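Local structure of probable glutamine synthetase (4HPP) at residues R75-Q80 / A88-H93. The protein belongs to the glutamine synthetase family, with an N-terminal beta domain, a catalytic domain and a pocket occupied by glutamic acid and magnesium. Residues are numbered along the deposited sequence; the frame is centred on the assembly and turned at random.
Sequences RVRVEQ and ALDYLH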
loop_
_atom_site.group_PDB
_atom_site.type_symbol
_atom_site.label_atom_id
_atom_site.label_comp_id
_atom_site.label_asym_id
_atom_site.label_seq_id
_atom_site.Cartn_x
_atom_site.Cartn_y
_atom_site.Cartn_z
ATOM N N ARG A 75 11.544 34.247 22.133
ATOM C CA ARG A 75 11.709 32.868 21.736
ATOM C C ARG A 75 10.413 32.029 21.655
ATOM O O ARG A 75 9.601 32.026 22.573
ATOM C CB ARG A 75 12.731 32.176 22.630
ATOM C CG ARG A 75 13.012 30.739 22.186
ATOM C CD ARG A 75 14.449 30.369 22.458
ATOM N NE ARG A 75 14.738 29.029 22.044
ATOM C CZ ARG A 75 15.695 28.297 22.586
ATOM N NH1 ARG A 75 16.456 28.834 23.526
ATOM N NH2 ARG A 75 15.890 27.040 22.190
ATOM N N VAL A 76 10.242 31.328 20.531
ATOM C CA VAL A 76 9.155 30.368 20.368
ATOM C C VAL A 76 9.696 28.951 20.321
ATOM O O VAL A 76 10.641 28.686 19.594
ATOM C CB VAL A 76 8.318 30.684 19.102
ATOM C CG1 VAL A 76 7.268 29.600 18.840
ATOM C CG2 VAL A 76 7.590 31.989 19.357
ATOM N N ARG A 77 9.103 28.057 21.107
ATOM C CA ARG A 77 9.556 26.681 21.203
ATOM C C ARG A 77 8.324 25.828 21.101
ATOM O O ARG A 77 7.556 25.780 22.061
ATOM C CB ARG A 77 10.163 26.380 22.603
ATOM C CG ARG A 77 11.541 26.913 23.019
ATOM C CD ARG A 77 12.218 25.713 23.701
ATOM N NE ARG A 77 12.851 25.906 25.029
ATOM C CZ ARG A 77 13.553 24.966 25.708
ATOM N NH1 ARG A 77 13.754 23.732 25.214
ATOM N NH2 ARG A 77 14.068 25.251 26.907
ATOM N N VAL A 78 8.125 25.137 19.981
ATOM C CA VAL A 78 7.057 24.123 19.900
ATOM C C VAL A 78 7.795 22.813 19.762
ATOM O O VAL A 78 8.395 22.530 18.705
ATOM C CB VAL A 78 6.132 24.286 18.657
ATOM C CG1 VAL A 78 5.074 23.179 18.601
ATOM C CG2 VAL A 78 5.568 25.737 18.513
ATOM N N GLU A 79 7.756 22.011 20.827
ATOM C CA GLU A 79 8.540 20.794 20.885
ATOM C C GLU A 79 7.844 19.702 20.128
ATOM O O GLU A 79 8.489 18.869 19.497
ATOM C CB GLU A 79 8.787 20.395 22.341
ATOM C CG GLU A 79 9.511 21.525 23.110
ATOM C CD GLU A 79 10.998 21.653 22.730
ATOM O OE1 GLU A 79 11.548 20.659 22.219
ATOM O OE2 GLU A 79 11.633 22.736 22.910
ATOM N N GLN A 80 6.520 19.687 20.163
ATOM C CA GLN A 80 5.841 18.575 19.503
ATOM C C GLN A 80 4.635 18.992 18.736
ATOM O O GLN A 80 3.814 19.772 19.251
ATOM C CB GLN A 80 5.409 17.573 20.521
ATOM C CG GLN A 80 6.397 16.441 20.643
ATOM C CD GLN A 80 6.104 15.654 21.873
ATOM O OE1 GLN A 80 6.286 16.161 22.973
ATOM N NE2 GLN A 80 5.588 14.439 21.704
ATOM N N ALA A 88 11.396 19.999 16.316
ATOM C CA ALA A 88 10.822 21.103 17.024
ATOM C C ALA A 88 10.810 22.315 16.046
ATOM O O ALA A 88 11.557 22.344 15.076
ATOM C CB ALA A 88 11.620 21.406 18.277
ATOM N N LEU A 89 9.942 23.273 16.314
ATOM C CA LEU A 89 10.003 24.582 15.766
ATOM C C LEU A 89 10.633 25.484 16.773
ATOM O O LEU A 89 10.048 25.754 17.803
ATOM C CB LEU A 89 8.582 25.041 15.511
ATOM C CG LEU A 89 8.466 26.394 14.772
ATOM C CD1 LEU A 89 9.079 26.405 13.367
ATOM C CD2 LEU A 89 7.004 26.825 14.713
ATOM N N ASP A 90 11.814 25.974 16.493
ATOM C CA ASP A 90 12.515 26.786 17.459
ATOM C C ASP A 90 13.112 28.001 16.821
ATOM O O ASP A 90 13.961 27.882 15.959
ATOM C CB ASP A 90 13.613 25.958 18.097
ATOM C CG ASP A 90 14.116 26.552 19.368
ATOM O OD1 ASP A 90 13.917 27.799 19.595
ATOM O OD2 ASP A 90 14.719 25.753 20.151
ATOM N N TYR A 91 12.687 29.183 17.235
ATOM C CA TYR A 91 13.223 30.417 16.613
ATOM C C TYR A 91 12.941 31.603 17.517
ATOM O O TYR A 91 12.078 31.519 18.382
ATOM C CB TYR A 91 12.576 30.687 15.204
ATOM C CG TYR A 91 11.111 30.991 15.330
ATOM C CD1 TYR A 91 10.654 32.278 15.602
ATOM C CD2 TYR A 91 10.171 29.981 15.201
ATOM C CE1 TYR A 91 9.269 32.546 15.715
ATOM C CE2 TYR A 91 8.802 30.233 15.291
ATOM C CZ TYR A 91 8.351 31.514 15.576
ATOM O OH TYR A 91 6.986 31.723 15.724
ATOM N N LEU A 92 13.669 32.687 17.281
ATOM C CA LEU A 92 13.584 33.951 17.997
ATOM C C LEU A 92 13.447 35.124 17.002
ATOM O O LEU A 92 14.110 35.145 15.942
ATOM C CB LEU A 92 14.885 34.201 18.778
ATOM C CG LEU A 92 15.335 33.255 19.871
ATOM C CD1 LEU A 92 16.128 32.105 19.290
ATOM C CD2 LEU A 92 16.191 33.981 20.897
ATOM N N HIS A 93 12.619 36.105 17.363
ATOM C CA HIS A 93 12.471 37.324 16.606
ATOM C C HIS A 93 13.656 38.188 16.904
ATOM O O HIS A 93 14.177 38.184 18.037
ATOM C CB HIS A 93 11.209 38.047 16.980
ATOM C CG HIS A 93 9.986 37.211 16.844
ATOM N ND1 HIS A 93 9.150 37.317 15.779
ATOM C CD2 HIS A 93 9.446 36.222 17.689
ATOM C CE1 HIS A 93 8.130 36.416 15.923
ATOM N NE2 HIS A 93 8.312 35.746 17.094
#
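Arg75 and Asp90 illustrate how an antiparallel hairpin can carry a salt bridge on one face and apolar contact on the other. The guanidinium meets the carboxylate side-on, Arg75 NE to Asp90 OD1 at 2.9 Å and Arg75 NH2 to Asp90 OD2 at 2.7 Å; both oxygens offer their syn lone pairs, and the two planes lie 20° apart, so the paired bonds restrain rotation of either group. Asp90 OD2 also takes a salt bridge from Arg8, which probably favours the charged carboxylate. The aliphatic part of Arg75 rests against Leu92, with Arg75 CB 3.9 Å from Leu92 CG.

On the other face, Val76 CB sits over the face of the Tyr91 ring in a CH-pi contact, off-centre toward Tyr91 CZ (3.6 Å). Tyr91 CG lies between its backbone N and carbonyl carbon (chi1 66°), which brings the ring back alongside Val76; its hydroxyl is held by Asn204. Val78 CB packs 4.1 Å from Leu89 CB.

Backbone bonds set this register: Val76 and Tyr91 exchange two, as do Val78 and Leu89, flanking the non-hydrogen-bonded pair Arg77-Asp90. Within the N-terminal sheet, strand 9-15 borders strand 89-97 on its far side from strand 66-78; helix 196-216 packs on the Val76-Leu89 face, and helix 31-35 touches Arg75 and Leu92.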